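Local coordinates for protein beta-lactamase (Escherichia coli, PDB 6PQ9) that probably hydrolyses beta-lactam antibiotics to substituted beta-amino acids, as class A beta-lactamases do, at residues I87-K92 with S120-L125; T128-D133 with L210-E215. The protein carries 1 engineered substitution. All coordinates share one frame; numbering follows the deposited sequence.

How the contacts relate
Contact 1 and contact 2 lie at the two ends of helix 121-130, with centres about 14 Å apart and on the same side of the chain's centre. They come in series: contact 1 closes first, joining the loop after helix 70-85 to the start of helix 121-130, and contact 2 then joins the end of that helix to helix 203-214. All this belongs to the helical part of the class A beta-lactamase fold. Contact 1 is peripheral, its centre about 21 Å from that of the chain, whereas contact 2, at about 10 Å, is buried and runs into Ser132 and Asp133 of the family's Ser-Asp-Asn motif. One helix thus links a surface turn with the active site.

Contact 1 (I87-K92 with S120-L125); sequences ISIDKK and SISEIL. With ACT (acetate ion), chain C.
Ile89 and Ser122 meet through both backbone and side chain. The carbonyl oxygen Ile89 O takes Ser122 N at 2.8 Å, a moderately bent bond with 142° at the hydrogen. With its CG1 branch anti to the backbone N (chi1 -153°), Ile89 runs alongside the first helical turn: CG1 lies 4.1 Å from Ser122 CB, and CD1 goes on to meet Leu125 CD1 at 4.3 Å, about one turn further along. Leu82 of helix 70-85 and Tyr208 of helix 203-214 also pack on Ile89. A second carbonyl does the same for the preceding amide, Ile121 N giving its hydrogen to Lys91 O at 2.9 Å. Ser120 is the N-cap of helix 121-130. Its hydroxyl sits between the backbone N and the carbonyl carbon (chi1 77°), which brings OG within 3.0 Å of Glu123 N, from which it accepts. The first three amides of the helix are thus engaged, two by the loop and one by the cap. Ser88 to Lys91 form a type I beta turn, after which Lys92 pairs with Ser120 as a non-hydrogen-bonded antiparallel pair at the end of the small two-stranded sheet of 92-95 and 117-120. In that pair Lys92 CG touches N and CA of Ser120, and Ser120 CB rests 3.6 Å from Asp90 O. Lys91 crosses Ile121 at a slant and touches it with CG, 4.1 Å from Ile121 CD1; the rest of the lysine chain leads away. Ser88 OG accepts from Asp90 N, an ST turn at the start of the beta turn. An acetate ion, probably from the crystallisation liquor, accepts from Ile89 N through OXT at 2.9 Å and, weakly, from Ser88 OG through O.

Contact 2 (T128-D133 with L210-E215); sequences TVSRSD and LNTMIE. With SO4 (sulfate ion), chain L.
Ser130, of helix 121-130, reaches across to Thr212 in the last turn of helix 203-214; two residues on, Ser132 and Asp133 begin the Ser-Asp-Asn motif of class A beta-lactamases. Ser130 OG, anti to the carbonyl carbon (chi1 -69°), donates to Thr212 O over a short 2.5 Å and also bonds to Lys126 NZ, giving this buried hydroxyl two partners. It meets Thr212 O in the carbonyl plane on a lone pair, at a C=O...OG angle of 123°. Beside it, the side chains of Val129 and Thr212 cross at about a right angle, Val129 CG1 lying 3.4 Å from Thr212 OG1, which is itself bonded to Leu209 O of its own helix. The same valine methyl, CG1, touches Met213 CG at 3.8 Å, and the Met213 side chain also packs on Phe72 of helix 70-85, Phe195 of helix 185-196 and Ala234 of strand 233-239. Past the helix, Ser132 is the first residue to leave helical geometry, with positive phi. A sulfate, probably from the crystallisation liquor, is held by Lys71 NZ, Ser239 N and Gly68 N, and Ser132 OG, also bonded to Lys236 NZ, donates to sulfate O1 at 2.6 Å.

Contact 1 (I87-K92 with S120-L125)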
# COMPACT_ATOMS: atom_id res chain seq x y z
N ILE A 87 24.06 -4.04 -4.70
CA ILE A 87 23.58 -4.45 -6.02
C ILE A 87 22.91 -3.25 -6.67
O ILE A 87 22.17 -2.50 -6.01
CB ILE A 87 22.59 -5.62 -5.91
CG1 ILE A 87 23.27 -6.86 -5.30
CG2 ILE A 87 21.97 -5.92 -7.26
CD1 ILE A 87 22.32 -7.77 -4.52
N SER A 88 23.18 -3.04 -7.95
CA SER A 88 22.60 -1.91 -8.65
C SER A 88 21.12 -2.15 -8.94
O SER A 88 20.71 -3.27 -9.28
CB SER A 88 23.34 -1.65 -9.96
OG SER A 88 22.61 -0.76 -10.79
N ILE A 89 20.32 -1.10 -8.82
CA ILE A 89 18.92 -1.20 -9.21
C ILE A 89 18.78 -1.49 -10.70
O ILE A 89 17.69 -1.88 -11.16
CB ILE A 89 18.15 0.09 -8.84
CG1 ILE A 89 16.66 -0.23 -8.63
CG2 ILE A 89 18.34 1.17 -9.89
CD1 ILE A 89 15.85 0.99 -8.33
N ASP A 90 19.85 -1.32 -11.48
CA ASP A 90 19.83 -1.63 -12.90
C ASP A 90 20.24 -3.06 -13.20
O ASP A 90 20.19 -3.47 -14.36
CB ASP A 90 20.74 -0.66 -13.67
CG ASP A 90 20.26 0.77 -13.57
OD1 ASP A 90 19.05 1.00 -13.77
OD2 ASP A 90 21.09 1.65 -13.29
N LYS A 91 20.64 -3.83 -12.19
CA LYS A 91 20.94 -5.23 -12.39
C LYS A 91 19.75 -5.94 -13.03
O LYS A 91 18.59 -5.70 -12.66
CB LYS A 91 21.29 -5.88 -11.06
CG LYS A 91 21.11 -7.38 -11.01
CD LYS A 91 22.27 -8.05 -11.66
CE LYS A 91 22.35 -9.50 -11.26
NZ LYS A 91 23.20 -10.22 -12.26
N LYS A 92 20.02 -6.81 -13.99
CA LYS A 92 18.96 -7.46 -14.75
C LYS A 92 18.75 -8.89 -14.27
O LYS A 92 19.70 -9.64 -14.04
CB LYS A 92 19.28 -7.45 -16.24
CG LYS A 92 19.14 -6.06 -16.83
CD LYS A 92 18.99 -6.10 -18.35
CE LYS A 92 19.12 -4.71 -18.96
NZ LYS A 92 19.35 -4.79 -20.42
N SER A 120 15.53 -5.29 -15.79
CA SER A 120 16.19 -4.67 -14.66
C SER A 120 15.26 -4.66 -13.46
O SER A 120 14.03 -4.59 -13.59
CB SER A 120 16.62 -3.25 -15.02
OG SER A 120 15.52 -2.36 -15.00
N ILE A 121 15.85 -4.75 -12.27
CA ILE A 121 15.05 -4.68 -11.06
C ILE A 121 14.27 -3.37 -11.02
O ILE A 121 13.10 -3.32 -10.61
CB ILE A 121 15.97 -4.87 -9.84
CG1 ILE A 121 16.56 -6.29 -9.90
CG2 ILE A 121 15.20 -4.63 -8.54
CD1 ILE A 121 17.72 -6.55 -8.95
N SER A 122 14.90 -2.29 -11.51
CA SER A 122 14.23 -1.01 -11.67
C SER A 122 12.90 -1.14 -12.41
O SER A 122 11.85 -0.68 -11.94
CB SER A 122 15.17 -0.05 -12.41
OG SER A 122 14.70 1.27 -12.35
N GLU A 123 12.91 -1.80 -13.58
CA GLU A 123 11.68 -1.90 -14.36
C GLU A 123 10.65 -2.79 -13.68
O GLU A 123 9.44 -2.50 -13.73
CB GLU A 123 11.98 -2.40 -15.78
CG GLU A 123 10.71 -2.45 -16.65
CD GLU A 123 10.92 -3.10 -18.01
OE1 GLU A 123 12.08 -3.22 -18.46
OE2 GLU A 123 9.91 -3.48 -18.65
N ILE A 124 11.08 -3.87 -13.03
CA ILE A 124 10.14 -4.73 -12.31
C ILE A 124 9.55 -4.00 -11.11
O ILE A 124 8.36 -4.14 -10.80
CB ILE A 124 10.83 -6.04 -11.88
CG1 ILE A 124 11.45 -6.75 -13.08
CG2 ILE A 124 9.83 -6.95 -11.16
CD1 ILE A 124 12.57 -7.70 -12.73
N LEU A 125 10.37 -3.21 -10.41
CA LEU A 125 9.89 -2.44 -9.26
C LEU A 125 8.89 -1.37 -9.68
O LEU A 125 7.90 -1.14 -8.99
CB LEU A 125 11.06 -1.79 -8.54
CG LEU A 125 11.67 -2.53 -7.36
CD1 LEU A 125 12.89 -1.75 -6.91
CD2 LEU A 125 10.64 -2.67 -6.26
C ACT C . 22.95 1.50 -8.09
O ACT C . 23.72 1.76 -9.08
OXT ACT C . 21.66 1.37 -8.06
CH3 ACT C . 23.70 1.30 -6.71

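Contact 2 (T128-D133 with L210-E215)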
# COMPACT_ATOMS: atom_id res chain seq x y z
N THR A 128 5.62 -3.00 -10.37
CA THR A 128 4.99 -3.53 -9.17
C THR A 128 4.41 -2.43 -8.29
O THR A 128 3.28 -2.54 -7.80
CB THR A 128 6.00 -4.37 -8.39
OG1 THR A 128 6.54 -5.38 -9.26
CG2 THR A 128 5.36 -5.00 -7.16
N VAL A 129 5.16 -1.34 -8.09
CA VAL A 129 4.70 -0.29 -7.17
C VAL A 129 3.77 0.69 -7.86
O VAL A 129 2.69 0.99 -7.35
CB VAL A 129 5.90 0.44 -6.54
CG1 VAL A 129 5.38 1.54 -5.61
CG2 VAL A 129 6.79 -0.56 -5.79
N SER A 130 4.17 1.25 -9.01
CA SER A 130 3.34 2.26 -9.64
C SER A 130 2.12 1.68 -10.33
O SER A 130 1.08 2.34 -10.40
CB SER A 130 4.15 3.06 -10.66
OG SER A 130 5.10 3.86 -10.00
N ARG A 131 2.23 0.46 -10.87
CA ARG A 131 1.16 -0.13 -11.65
C ARG A 131 0.62 -1.40 -11.01
O ARG A 131 -0.26 -2.05 -11.60
CB ARG A 131 1.62 -0.42 -13.09
CG ARG A 131 2.08 0.81 -13.85
CD ARG A 131 1.92 0.63 -15.35
NE ARG A 131 0.51 0.59 -15.73
CZ ARG A 131 0.04 0.22 -16.93
NH1 ARG A 131 0.87 -0.15 -17.91
NH2 ARG A 131 -1.28 0.22 -17.14
N SER A 132 1.15 -1.80 -9.85
CA SER A 132 0.58 -2.88 -9.04
C SER A 132 0.65 -4.24 -9.73
O SER A 132 -0.18 -5.12 -9.47
CB SER A 132 -0.86 -2.54 -8.63
OG SER A 132 -1.21 -3.26 -7.47
N ASP A 133 1.66 -4.43 -10.59
CA ASP A 133 1.86 -5.70 -11.29
C ASP A 133 1.89 -6.90 -10.34
O ASP A 133 2.68 -6.94 -9.39
CB ASP A 133 3.18 -5.61 -12.07
CG ASP A 133 3.25 -6.62 -13.20
OD1 ASP A 133 3.17 -7.84 -12.94
OD2 ASP A 133 3.38 -6.17 -14.35
N LEU A 210 10.14 6.57 -3.42
CA LEU A 210 9.25 7.71 -3.26
C LEU A 210 8.70 8.21 -4.60
O LEU A 210 7.50 8.45 -4.74
CB LEU A 210 9.99 8.84 -2.52
CG LEU A 210 9.19 10.11 -2.21
CD1 LEU A 210 7.87 9.75 -1.54
CD2 LEU A 210 10.02 11.01 -1.31
N ASN A 211 9.58 8.35 -5.61
CA ASN A 211 9.13 8.81 -6.92
C ASN A 211 8.12 7.85 -7.55
O ASN A 211 7.12 8.29 -8.13
CB ASN A 211 10.32 9.00 -7.86
CG ASN A 211 9.99 9.94 -9.00
OD1 ASN A 211 9.31 10.95 -8.80
ND2 ASN A 211 10.44 9.60 -10.20
N THR A 212 8.36 6.53 -7.47
CA THR A 212 7.39 5.60 -8.04
C THR A 212 6.05 5.65 -7.31
O THR A 212 5.03 5.27 -7.89
CB THR A 212 7.93 4.16 -8.03
OG1 THR A 212 7.84 3.64 -6.70
CG2 THR A 212 9.37 4.10 -8.50
N MET A 213 6.03 6.10 -6.05
CA MET A 213 4.78 6.17 -5.31
C MET A 213 4.03 7.45 -5.61
O MET A 213 2.80 7.50 -5.45
CB MET A 213 5.06 6.06 -3.81
CG MET A 213 5.41 4.65 -3.35
SD MET A 213 5.94 4.63 -1.63
CE MET A 213 4.37 4.65 -0.75
N ILE A 214 4.75 8.51 -6.00
CA ILE A 214 4.12 9.75 -6.45
C ILE A 214 3.63 9.60 -7.88
O ILE A 214 2.53 10.03 -8.23
CB ILE A 214 5.11 10.92 -6.33
CG1 ILE A 214 5.39 11.21 -4.86
CG2 ILE A 214 4.58 12.14 -7.08
CD1 ILE A 214 6.54 12.14 -4.63
N GLU A 215 4.46 9.02 -8.73
CA GLU A 215 4.17 8.88 -10.15
C GLU A 215 3.30 7.68 -10.46
O GLU A 215 3.54 6.98 -11.45
CB GLU A 215 5.50 8.80 -10.90
CG GLU A 215 6.23 10.11 -10.94
CD GLU A 215 7.06 10.24 -12.19
OE1 GLU A 215 8.13 9.59 -12.26
OE2 GLU A 215 6.63 10.97 -13.12
S SO4 L . -4.03 -4.61 -6.15
O1 SO4 L . -3.55 -3.24 -6.30
O2 SO4 L . -2.91 -5.52 -6.34
O3 SO4 L . -4.60 -4.84 -4.81
O4 SO4 L . -5.07 -4.82 -7.15